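Local coordinates for protein adhesin (PDB 6VT2) that binds sialylated glycans through tandem Siglec-like modules of a serine-rich repeat adhesin, and so probably attaches the streptococcus to host glycoproteins, at residues A224-Y229 / T279-T284; N251-L256 / Y297-R302; L256-N261 / G283-S288. All blocks are in the same frame, centred on the assembly; numbering follows the deposited sequence. Where two conformers were deposited one is given.

Contact 1 (A224-Y229 / T279-T284); sequences AELHFY and TTIRGT
Four backbone hydrogen bonds join Ala224 to Ile281 and Leu226 to Thr279, the two hydrogen-bonded pairs of this antiparallel strand contact. Ala224 N gives its hydrogen to Ile281 O over 2.7 Å, and the return bond from Ile281 N to Ala224 O is nearly straight at 172°. Leu226 N and Thr279 O, 2.8 Å apart, repeat the pattern one pair further on. Glu225 and Thr280 between them form the non-hydrogen-bonded pair. There the strands are also drawn together by CA-H...O contacts, among them Thr280 CA to Ala224 O at 3.3 Å.

Strands 222-229 and 277-283 are the two inner strands of a four-stranded antiparallel sheet in the second Siglec-like module, which is built as a V-set-like beta sandwich. The inward face is mainly apolar, with Thr279 the polar exception. The branch of Ile281 that reaches its neighbour is CG1, set beside the backbone N (chi1 -57°), and it ends with CD1 against Leu226 CD1 at 3.8 Å. Beyond its two backbone bonds, Ala224 offers Ile281 a single methyl group, CB lying 4.1 Å from Ile281 CB, and is short enough to leave room for Tyr214 and Phe216 of strand 213-217. Phe228 brings CE1 to 3.5 Å from Thr279 OG1, a hydroxyl that is buried but satisfied by a hydrogen bond to Thr262.

On the other face, polar residues suit the exposure to solvent. Glu225 and Thr280 run side by side in the same direction, and a water bridges their tips: it donates to Glu225 OE1 at 2.6 Å and lies equally close to Thr280 OG1.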
loop_
_atom_site.group_PDB
_atom_site.type_symbol
_atom_site.label_atom_id
_atom_site.label_comp_id
_atom_site.label_asym_id
_atom_site.label_seq_id
_atom_site.Cartn_x
_atom_site.Cartn_y
_atom_site.Cartn_z
ATOM N N ALA A 224 -15.019 10.790 17.590
ATOM C CA ALA A 224 -15.072 11.469 16.293
ATOM C C ALA A 224 -13.833 11.008 15.533
ATOM O O ALA A 224 -12.740 11.125 16.057
ATOM C CB ALA A 224 -15.104 12.989 16.445
ATOM N N GLU A 225 -13.980 10.579 14.283
ATOM C CA GLU A 225 -12.814 10.238 13.453
ATOM C C GLU A 225 -12.708 11.334 12.401
ATOM O O GLU A 225 -13.648 11.546 11.717
ATOM C CB GLU A 225 -12.942 8.900 12.759
ATOM C CG GLU A 225 -12.810 7.778 13.747
ATOM C CD GLU A 225 -12.824 6.445 13.070
ATOM O OE1 GLU A 225 -12.083 5.565 13.483
ATOM O OE2 GLU A 225 -13.575 6.314 12.132
ATOM N N LEU A 226 -11.557 11.955 12.305
ATOM C CA LEU A 226 -11.327 13.075 11.395
ATOM C C LEU A 226 -10.321 12.579 10.363
ATOM O O LEU A 226 -9.375 12.007 10.772
ATOM C CB LEU A 226 -10.728 14.235 12.162
ATOM C CG LEU A 226 -11.743 15.121 12.847
ATOM C CD1 LEU A 226 -12.435 14.370 13.967
ATOM C CD2 LEU A 226 -11.054 16.343 13.379
ATOM N N HIS A 227 -10.504 12.961 9.104
ATOM C CA HIS A 227 -9.565 12.277 8.125
ATOM C C HIS A 227 -8.894 13.412 7.342
ATOM O O HIS A 227 -9.541 14.350 7.054
ATOM C CB HIS A 227 -10.374 11.361 7.197
ATOM C CG HIS A 227 -11.147 10.268 7.855
ATOM N ND1 HIS A 227 -12.257 10.490 8.594
ATOM C CD2 HIS A 227 -11.031 8.952 7.838
ATOM C CE1 HIS A 227 -12.751 9.370 9.030
ATOM N NE2 HIS A 227 -12.008 8.419 8.589
ATOM N N PHE A 228 -7.630 13.239 7.017
ATOM C CA PHE A 228 -6.804 14.206 6.298
ATOM C C PHE A 228 -6.030 13.474 5.217
ATOM O O PHE A 228 -5.636 12.334 5.403
ATOM C CB PHE A 228 -5.819 14.876 7.207
ATOM C CG PHE A 228 -6.423 15.518 8.438
ATOM C CD1 PHE A 228 -6.688 14.777 9.570
ATOM C CD2 PHE A 228 -6.694 16.865 8.458
ATOM C CE1 PHE A 228 -7.200 15.381 10.720
ATOM C CE2 PHE A 228 -7.251 17.442 9.557
ATOM C CZ PHE A 228 -7.511 16.734 10.680
ATOM N N TYR A 229 -5.763 14.147 4.101
ATOM C CA TYR A 229 -4.827 13.594 3.136
ATOM C C TYR A 229 -4.063 14.734 2.495
ATOM O O TYR A 229 -4.364 15.907 2.665
ATOM C CB TYR A 229 -5.528 12.765 2.068
ATOM C CG TYR A 229 -6.364 13.534 1.112
ATOM C CD1 TYR A 229 -5.819 14.029 -0.062
ATOM C CD2 TYR A 229 -7.727 13.732 1.350
ATOM C CE1 TYR A 229 -6.629 14.691 -0.965
ATOM C CE2 TYR A 229 -8.517 14.397 0.467
ATOM C CZ TYR A 229 -7.970 14.877 -0.681
ATOM O OH TYR A 229 -8.790 15.574 -1.542
ATOM N N THR A 279 -7.366 11.211 12.763
ATOM C CA THR A 279 -7.285 11.721 14.129
ATOM C C THR A 279 -8.588 11.270 14.805
ATOM O O THR A 279 -9.675 11.490 14.256
ATOM C CB THR A 279 -7.181 13.237 14.199
ATOM O OG1 THR A 279 -5.968 13.708 13.550
ATOM C CG2 THR A 279 -7.183 13.684 15.647
ATOM N N THR A 280 -8.483 10.603 15.941
ATOM C CA THR A 280 -9.657 10.187 16.710
ATOM C C THR A 280 -9.748 11.050 17.942
ATOM O O THR A 280 -8.761 11.239 18.653
ATOM C CB THR A 280 -9.561 8.743 17.099
ATOM O OG1 THR A 280 -9.558 7.949 15.899
ATOM C CG2 THR A 280 -10.774 8.300 17.890
ATOM N N ILE A 281 -10.899 11.648 18.113
ATOM C CA ILE A 281 -11.252 12.440 19.267
ATOM C C ILE A 281 -12.195 11.591 20.084
ATOM O O ILE A 281 -13.231 11.180 19.581
ATOM C CB ILE A 281 -11.913 13.753 18.853
ATOM C CG1 ILE A 281 -11.008 14.585 17.923
ATOM C CG2 ILE A 281 -12.262 14.534 20.076
ATOM C CD1 ILE A 281 -11.619 15.846 17.420
ATOM N N ARG A 282 -11.865 11.369 21.340
ATOM C CA ARG A 282 -12.658 10.520 22.229
ATOM C C ARG A 282 -12.965 11.270 23.508
ATOM O O ARG A 282 -12.073 11.827 24.147
ATOM C CB ARG A 282 -11.864 9.285 22.493
ATOM C CG ARG A 282 -12.535 8.322 23.510
ATOM C CD ARG A 282 -11.667 7.112 23.770
ATOM N NE ARG A 282 -12.369 6.313 24.766
ATOM C CZ ARG A 282 -11.967 5.124 25.189
ATOM N NH1 ARG A 282 -12.726 4.487 26.102
ATOM N NH2 ARG A 282 -10.817 4.583 24.715
ATOM N N GLY A 283 -14.206 11.191 23.935
ATOM C CA GLY A 283 -14.523 11.722 25.230
ATOM C C GLY A 283 -16.009 11.724 25.481
ATOM O O GLY A 283 -16.792 11.310 24.636
ATOM N N THR A 284 -16.385 12.313 26.616
ATOM C CA THR A 284 -17.766 12.421 27.041
ATOM C C THR A 284 -18.090 13.873 27.328
ATOM O O THR A 284 -17.434 14.497 28.156
ATOM C CB THR A 284 -17.996 11.581 28.285
ATOM O OG1 THR A 284 -17.670 10.212 28.016
ATOM C CG2 THR A 284 -19.492 11.606 28.712
HETATM O O HOH W 1 -10.562 5.523 15.605
#

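Contact 2 (N251-L256 / Y297-R302); sequences NTLLGL and YTFKVR. With SIA (N-acetyl-alpha-neuraminic acid), chain C.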
loop_
_atom_site.group_PDB
_atom_site.type_symbol
_atom_site.label_atom_id
_atom_site.label_comp_id
_atom_site.label_asym_id
_atom_site.label_seq_id
_atom_site.Cartn_x
_atom_site.Cartn_y
_atom_site.Cartn_z
ATOM N N ASN A 251 -8.423 23.409 24.055
ATOM C CA ASN A 251 -8.080 23.208 25.440
ATOM C C ASN A 251 -9.325 23.039 26.282
ATOM O O ASN A 251 -9.280 22.295 27.245
ATOM C CB ASN A 251 -7.193 24.358 25.905
ATOM C CG ASN A 251 -5.758 24.205 25.373
ATOM O OD1 ASN A 251 -5.075 23.250 25.684
ATOM N ND2 ASN A 251 -5.321 25.148 24.575
ATOM N N THR A 252 -10.444 23.664 25.908
ATOM C CA THR A 252 -11.714 23.408 26.590
ATOM C C THR A 252 -12.085 21.951 26.457
ATOM O O THR A 252 -12.458 21.308 27.443
ATOM C CB THR A 252 -12.806 24.287 26.027
ATOM O OG1 THR A 252 -12.491 25.666 26.296
ATOM C CG2 THR A 252 -14.159 23.974 26.660
ATOM N N LEU A 253 -11.977 21.402 25.263
ATOM C CA LEU A 253 -12.335 19.991 25.151
ATOM C C LEU A 253 -11.376 19.114 25.924
ATOM O O LEU A 253 -11.796 18.145 26.580
ATOM C CB LEU A 253 -12.378 19.554 23.695
ATOM C CG LEU A 253 -13.139 18.279 23.430
ATOM C CD1 LEU A 253 -14.606 18.604 23.520
ATOM C CD2 LEU A 253 -12.805 17.656 22.092
ATOM N N LEU A 254 -10.076 19.419 25.885
ATOM C CA LEU A 254 -9.162 18.665 26.730
ATOM C C LEU A 254 -9.593 18.720 28.191
ATOM O O LEU A 254 -9.460 17.747 28.927
ATOM C CB LEU A 254 -7.726 19.174 26.608
ATOM C CG LEU A 254 -7.084 18.918 25.268
ATOM C CD1 LEU A 254 -5.660 19.465 25.297
ATOM C CD2 LEU A 254 -7.073 17.486 24.904
ATOM N N GLY A 255 -10.070 19.856 28.623
ATOM C CA GLY A 255 -10.462 20.056 30.002
ATOM C C GLY A 255 -11.610 19.190 30.431
ATOM O O GLY A 255 -11.763 18.888 31.614
ATOM N N LEU A 256 -12.427 18.801 29.486
ATOM C CA LEU A 256 -13.508 17.885 29.761
ATOM C C LEU A 256 -13.050 16.451 29.817
ATOM O O LEU A 256 -13.878 15.578 30.075
ATOM C CB LEU A 256 -14.568 17.974 28.667
ATOM C CG LEU A 256 -15.305 19.281 28.514
ATOM C CD1 LEU A 256 -16.341 19.165 27.363
ATOM C CD2 LEU A 256 -15.961 19.626 29.806
ATOM N N TYR A 297 -19.110 22.916 20.288
ATOM C CA TYR A 297 -17.774 23.452 20.205
ATOM C C TYR A 297 -17.403 23.494 18.739
ATOM O O TYR A 297 -17.558 22.502 18.010
ATOM C CB TYR A 297 -16.756 22.603 20.943
ATOM C CG TYR A 297 -16.908 22.546 22.412
ATOM C CD1 TYR A 297 -16.829 23.693 23.178
ATOM C CD2 TYR A 297 -17.167 21.365 23.055
ATOM C CE1 TYR A 297 -16.939 23.678 24.528
ATOM C CE2 TYR A 297 -17.284 21.339 24.438
ATOM C CZ TYR A 297 -17.177 22.478 25.163
ATOM O OH TYR A 297 -17.328 22.509 26.510
ATOM N N THR A 298 -16.932 24.647 18.306
ATOM C CA THR A 298 -16.509 24.882 16.923
ATOM C C THR A 298 -14.999 24.957 16.885
ATOM O O THR A 298 -14.404 25.851 17.496
ATOM C CB THR A 298 -17.123 26.166 16.402
ATOM O OG1 THR A 298 -18.560 26.107 16.588
ATOM C CG2 THR A 298 -16.801 26.295 14.867
ATOM N N PHE A 299 -14.393 23.939 16.307
ATOM C CA PHE A 299 -12.960 23.774 16.250
ATOM C C PHE A 299 -12.431 24.289 14.930
ATOM O O PHE A 299 -13.140 24.325 13.925
ATOM C CB PHE A 299 -12.579 22.293 16.377
ATOM C CG PHE A 299 -13.000 21.670 17.657
ATOM C CD1 PHE A 299 -14.252 21.090 17.777
ATOM C CD2 PHE A 299 -12.168 21.643 18.733
ATOM C CE1 PHE A 299 -14.670 20.543 18.944
ATOM C CE2 PHE A 299 -12.557 21.022 19.900
ATOM C CZ PHE A 299 -13.826 20.491 20.014
ATOM N N LYS A 300 -11.137 24.573 14.930
ATOM C CA LYS A 300 -10.414 24.910 13.719
ATOM C C LYS A 300 -9.194 24.011 13.710
ATOM O O LYS A 300 -8.434 23.954 14.688
ATOM C CB LYS A 300 -10.031 26.407 13.724
ATOM C CG LYS A 300 -11.273 27.332 13.717
ATOM C CD LYS A 300 -10.976 28.700 13.155
ATOM C CE LYS A 300 -10.047 29.517 14.054
ATOM N NZ LYS A 300 -9.420 30.666 13.313
ATOM N N VAL A 301 -8.975 23.351 12.600
ATOM C CA VAL A 301 -7.860 22.430 12.453
ATOM C C VAL A 301 -7.085 22.823 11.200
ATOM O O VAL A 301 -7.665 23.230 10.191
ATOM C CB VAL A 301 -8.340 20.963 12.423
ATOM C CG1 VAL A 301 -9.208 20.681 11.215
ATOM C CG2 VAL A 301 -7.172 20.082 12.533
ATOM N N ARG A 302 -5.797 22.688 11.277
ATOM C CA ARG A 302 -4.884 22.836 10.154
ATOM C C ARG A 302 -3.991 21.596 10.056
ATOM O O ARG A 302 -3.752 20.896 11.048
ATOM C CB ARG A 302 -3.969 24.028 10.353
ATOM C CG ARG A 302 -4.627 25.344 10.459
ATOM C CD ARG A 302 -3.601 26.432 10.847
ATOM N NE ARG A 302 -4.239 27.742 10.970
ATOM C CZ ARG A 302 -4.326 28.613 9.962
ATOM N NH1 ARG A 302 -3.801 28.310 8.765
ATOM N NH2 ARG A 302 -4.901 29.762 10.151
HETATM C C1 SIA C . -18.270 27.694 19.641
HETATM C C2 SIA C . -18.464 28.903 20.656
HETATM C C3 SIA C . -19.905 29.085 21.154
HETATM C C4 SIA C . -20.388 27.888 21.972
HETATM C C5 SIA C . -19.436 27.607 23.140
HETATM C C6 SIA C . -17.969 27.543 22.646
HETATM C C7 SIA C . -16.929 27.545 23.784
HETATM C C8 SIA C . -15.520 27.794 23.194
HETATM C C9 SIA C . -14.425 27.549 24.224
HETATM C C10 SIA C . -20.193 26.220 25.056
HETATM C C11 SIA C . -20.545 24.809 25.541
HETATM N N5 SIA C . -19.796 26.334 23.764
HETATM O O1A SIA C . -17.184 27.064 19.793
HETATM O O1B SIA C . -19.167 27.505 18.793
HETATM O O4 SIA C . -21.695 28.101 22.534
HETATM O O6 SIA C . -17.633 28.677 21.847
HETATM O O7 SIA C . -17.282 28.508 24.768
HETATM O O8 SIA C . -15.316 27.003 22.022
HETATM O O9 SIA C . -13.183 28.066 23.736
HETATM O O10 SIA C . -20.272 27.189 25.800
#
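A tyrosine hydroxyl packed by methyl groups is the odd feature here: Tyr297 OH has Thr252 CG2 at 3.5 Å and Leu256 CD1 at 3.6 Å. The two methyls come from one turn of helix 244-255 and the residue just after it, so the end of the ring is gripped by the helix without a hydrogen bond between the segments. Thr252 turns CG2 to the ring because that methyl stands anti to the backbone N, while OG1 (chi1 -64°) folds back to Ser248 O within the helix.

Leu253 divides its branches between two aromatic rings. CD1 packs on Tyr297 CD2 at 3.8 Å, and CD2 reaches Phe299 CZ at 3.7 Å, where the two side chains cross at about a right angle; a forked apolar residue fits this wedge well.

Beyond the packing, the strand turns to the sugar. Thr298 N donates to O1A of the sialic acid at 2.8 Å and Thr298 OG1 to O1B at 2.7 Å, while Ser248, Thr249, Gly294 and Lys296 also hydrogen-bond the sugar. Sialic acid C7 lies in the ring plane at the edge of Tyr297. Backbone and threonine recognition of the carboxylate is characteristic of the sialoglycan pocket of Siglec-like adhesin modules.

Contact 3 (L256-N261 / G283-S288); sequences LGFTFN and GTIPKS
One face of the Phe258 ring is covered by backbone: Gly283 CA sits over its centre, 3.5 Å from the centroid and 12° off the ring normal, in a CH-pi contact. The peptide running on from Gly283 continues across the same face, with Thr284 N above the ring. Leu253 of helix 244-255 packs over the opposite face, CD1 close to the ring axis, so the ring is sandwiched between backbone and leucine. At the far end of the ring CZ meets Ile285 CD1 at 3.6 Å, obliquely. Phe216 meets the ring at a slant from outside the two segments.

The contact lies where the chain leaves helix 244-255 through a Schellman motif, with Gly257 at positive phi (97°), and enters strand 259-261, an edge strand of the antiparallel sheet. The facing segment, 283-288, follows on from strand 277-283 into the loop that leads to strand 296-305. Both glycines suit their places. Gly257 turns only a hydrogen of its CA toward the preceding carbonyl, whereas at Gly283 the lack of a side chain lets Phe258 lie flat on the backbone.

Apolar packing extends the contact along the loop. Ile285 CD1 stands between Phe258 and Leu256, touching Leu256 CD1 at 3.8 Å. Its chi2 of -58° bends the chain out toward them, and the residue also rests on Tyr297 of the sheet opposite. Pro286 makes a looser apolar contact, its CD 4.2 Å from Leu256 CD2, with the two side chains at about a right angle.

No direct hydrogen bond crosses between the segments, and water takes that role. One water accepts from Thr284 N at 2.9 Å and donates to Leu256 O; a second donates to Thr284 O at 2.8 Å and, weakly, to the same Leu256 O.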
loop_
_atom_site.group_PDB
_atom_site.type_symbol
_atom_site.label_atom_id
_atom_site.label_comp_id
_atom_site.label_asym_id
_atom_site.label_seq_id
_atom_site.Cartn_x
_atom_site.Cartn_y
_atom_site.Cartn_z
ATOM N N LEU A 256 -12.427 18.801 29.486
ATOM C CA LEU A 256 -13.508 17.885 29.761
ATOM C C LEU A 256 -13.050 16.451 29.817
ATOM O O LEU A 256 -13.878 15.578 30.075
ATOM C CB LEU A 256 -14.568 17.974 28.667
ATOM C CG LEU A 256 -15.305 19.281 28.514
ATOM C CD1 LEU A 256 -16.341 19.165 27.363
ATOM C CD2 LEU A 256 -15.961 19.626 29.806
ATOM N N GLY A 257 -11.792 16.171 29.533
ATOM C CA GLY A 257 -11.265 14.833 29.574
ATOM C C GLY A 257 -11.207 14.137 28.240
ATOM O O GLY A 257 -11.047 12.926 28.224
ATOM N N PHE A 258 -11.285 14.866 27.125
ATOM C CA PHE A 258 -11.162 14.243 25.826
ATOM C C PHE A 258 -9.724 13.970 25.484
ATOM O O PHE A 258 -8.809 14.639 25.975
ATOM C CB PHE A 258 -11.734 15.163 24.757
ATOM C CG PHE A 258 -13.210 15.140 24.688
ATOM C CD1 PHE A 258 -14.010 15.591 25.730
ATOM C CD2 PHE A 258 -13.814 14.670 23.548
ATOM C CE1 PHE A 258 -15.406 15.557 25.596
ATOM C CE2 PHE A 258 -15.197 14.646 23.439
ATOM C CZ PHE A 258 -16.002 15.052 24.485
ATOM N N THR A 259 -9.538 13.023 24.575
ATOM C CA THR A 259 -8.237 12.747 24.005
ATOM C C THR A 259 -8.284 12.892 22.510
ATOM O O THR A 259 -9.330 12.729 21.893
ATOM C CB THR A 259 -7.720 11.342 24.346
ATOM O OG1 THR A 259 -8.588 10.354 23.766
ATOM C CG2 THR A 259 -7.625 11.166 25.838
ATOM N N PHE A 260 -7.123 13.225 21.956
ATOM C CA PHE A 260 -6.904 13.400 20.523
ATOM C C PHE A 260 -5.753 12.476 20.168
ATOM O O PHE A 260 -4.733 12.567 20.716
ATOM C CB PHE A 260 -6.454 14.812 20.159
ATOM C CG PHE A 260 -7.539 15.839 20.213
ATOM C CD1 PHE A 260 -8.094 16.207 21.408
ATOM C CD2 PHE A 260 -7.955 16.483 19.075
ATOM C CE1 PHE A 260 -9.100 17.142 21.458
ATOM C CE2 PHE A 260 -8.962 17.409 19.133
ATOM C CZ PHE A 260 -9.541 17.719 20.321
ATOM N N ASN A 261 -6.024 11.520 19.344
ATOM C CA ASN A 261 -4.928 10.589 18.969
ATOM C C ASN A 261 -4.822 10.418 17.405
ATOM O O ASN A 261 -5.806 10.225 16.583
ATOM C CB ASN A 261 -5.140 9.219 19.600
ATOM C CG ASN A 261 -3.962 8.303 19.345
ATOM O OD1 ASN A 261 -4.103 7.320 18.650
ATOM N ND2 ASN A 261 -2.798 8.611 19.897
ATOM N N GLY A 283 -14.206 11.191 23.935
ATOM C CA GLY A 283 -14.523 11.722 25.230
ATOM C C GLY A 283 -16.009 11.724 25.481
ATOM O O GLY A 283 -16.792 11.310 24.636
ATOM N N THR A 284 -16.385 12.313 26.616
ATOM C CA THR A 284 -17.766 12.421 27.041
ATOM C C THR A 284 -18.090 13.873 27.328
ATOM O O THR A 284 -17.434 14.497 28.156
ATOM C CB THR A 284 -17.996 11.581 28.285
ATOM O OG1 THR A 284 -17.670 10.212 28.016
ATOM C CG2 THR A 284 -19.492 11.606 28.712
ATOM N N ILE A 285 -19.114 14.382 26.689
ATOM C CA ILE A 285 -19.690 15.633 27.121
ATOM C C ILE A 285 -20.503 15.352 28.371
ATOM O O ILE A 285 -21.508 14.635 28.294
ATOM C CB ILE A 285 -20.562 16.217 26.015
ATOM C CG1 ILE A 285 -19.775 16.527 24.759
ATOM C CG2 ILE A 285 -21.270 17.503 26.511
ATOM C CD1 ILE A 285 -18.618 17.487 24.899
ATOM N N PRO A 286 -20.116 15.848 29.530
ATOM C CA PRO A 286 -20.919 15.576 30.728
ATOM C C PRO A 286 -22.216 16.349 30.749
ATOM O O PRO A 286 -22.375 17.354 30.063
ATOM C CB PRO A 286 -20.006 16.021 31.855
ATOM C CG PRO A 286 -19.226 17.200 31.218
ATOM C CD PRO A 286 -18.994 16.781 29.795
ATOM N N LYS A 287 -23.160 15.836 31.542
ATOM C CA LYS A 287 -24.484 16.430 31.508
ATOM C C LYS A 287 -24.482 17.851 32.037
ATOM O O LYS A 287 -25.439 18.575 31.776
ATOM C CB LYS A 287 -25.476 15.577 32.290
ATOM C CG LYS A 287 -25.274 15.549 33.804
ATOM C CD LYS A 287 -26.284 14.695 34.519
ATOM C CE LYS A 287 -26.220 14.978 36.019
ATOM N NZ LYS A 287 -27.085 14.035 36.777
ATOM N N SER A 288 -23.421 18.251 32.735
ATOM C CA SER A 288 -23.314 19.626 33.189
ATOM C C SER A 288 -23.275 20.614 32.035
ATOM O O SER A 288 -23.515 21.808 32.264
ATOM C CB SER A 288 -22.094 19.837 34.029
ATOM O OG SER A 288 -20.962 19.487 33.273
HETATM O O HOH W 2 -14.169 12.918 28.325
HETATM O O HOH W 3 -16.717 13.864 30.752
#

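Overall arrangement
All three contacts belong to the second Siglec-like module, their centres 10 to 12 Å apart. Contacts 1 and 3 share Gly283 and Thr284 and lie on one antiparallel sheet, where strand 277-283 runs between strands 222-229 and 259-261. Contact 2 joins helix 244-255 to strand 296-305 of the other sheet, and meets contact 3 at Leu256. Along the chain the order is 224-229, 251-256, 256-261, 279-284, 283-288, 297-302. Leu253 connects the three, touching Ile281, Phe258 and Phe260 besides its partners in contact 2. The sialic acid site of contact 2 thus rests on a core continuous with both sheets.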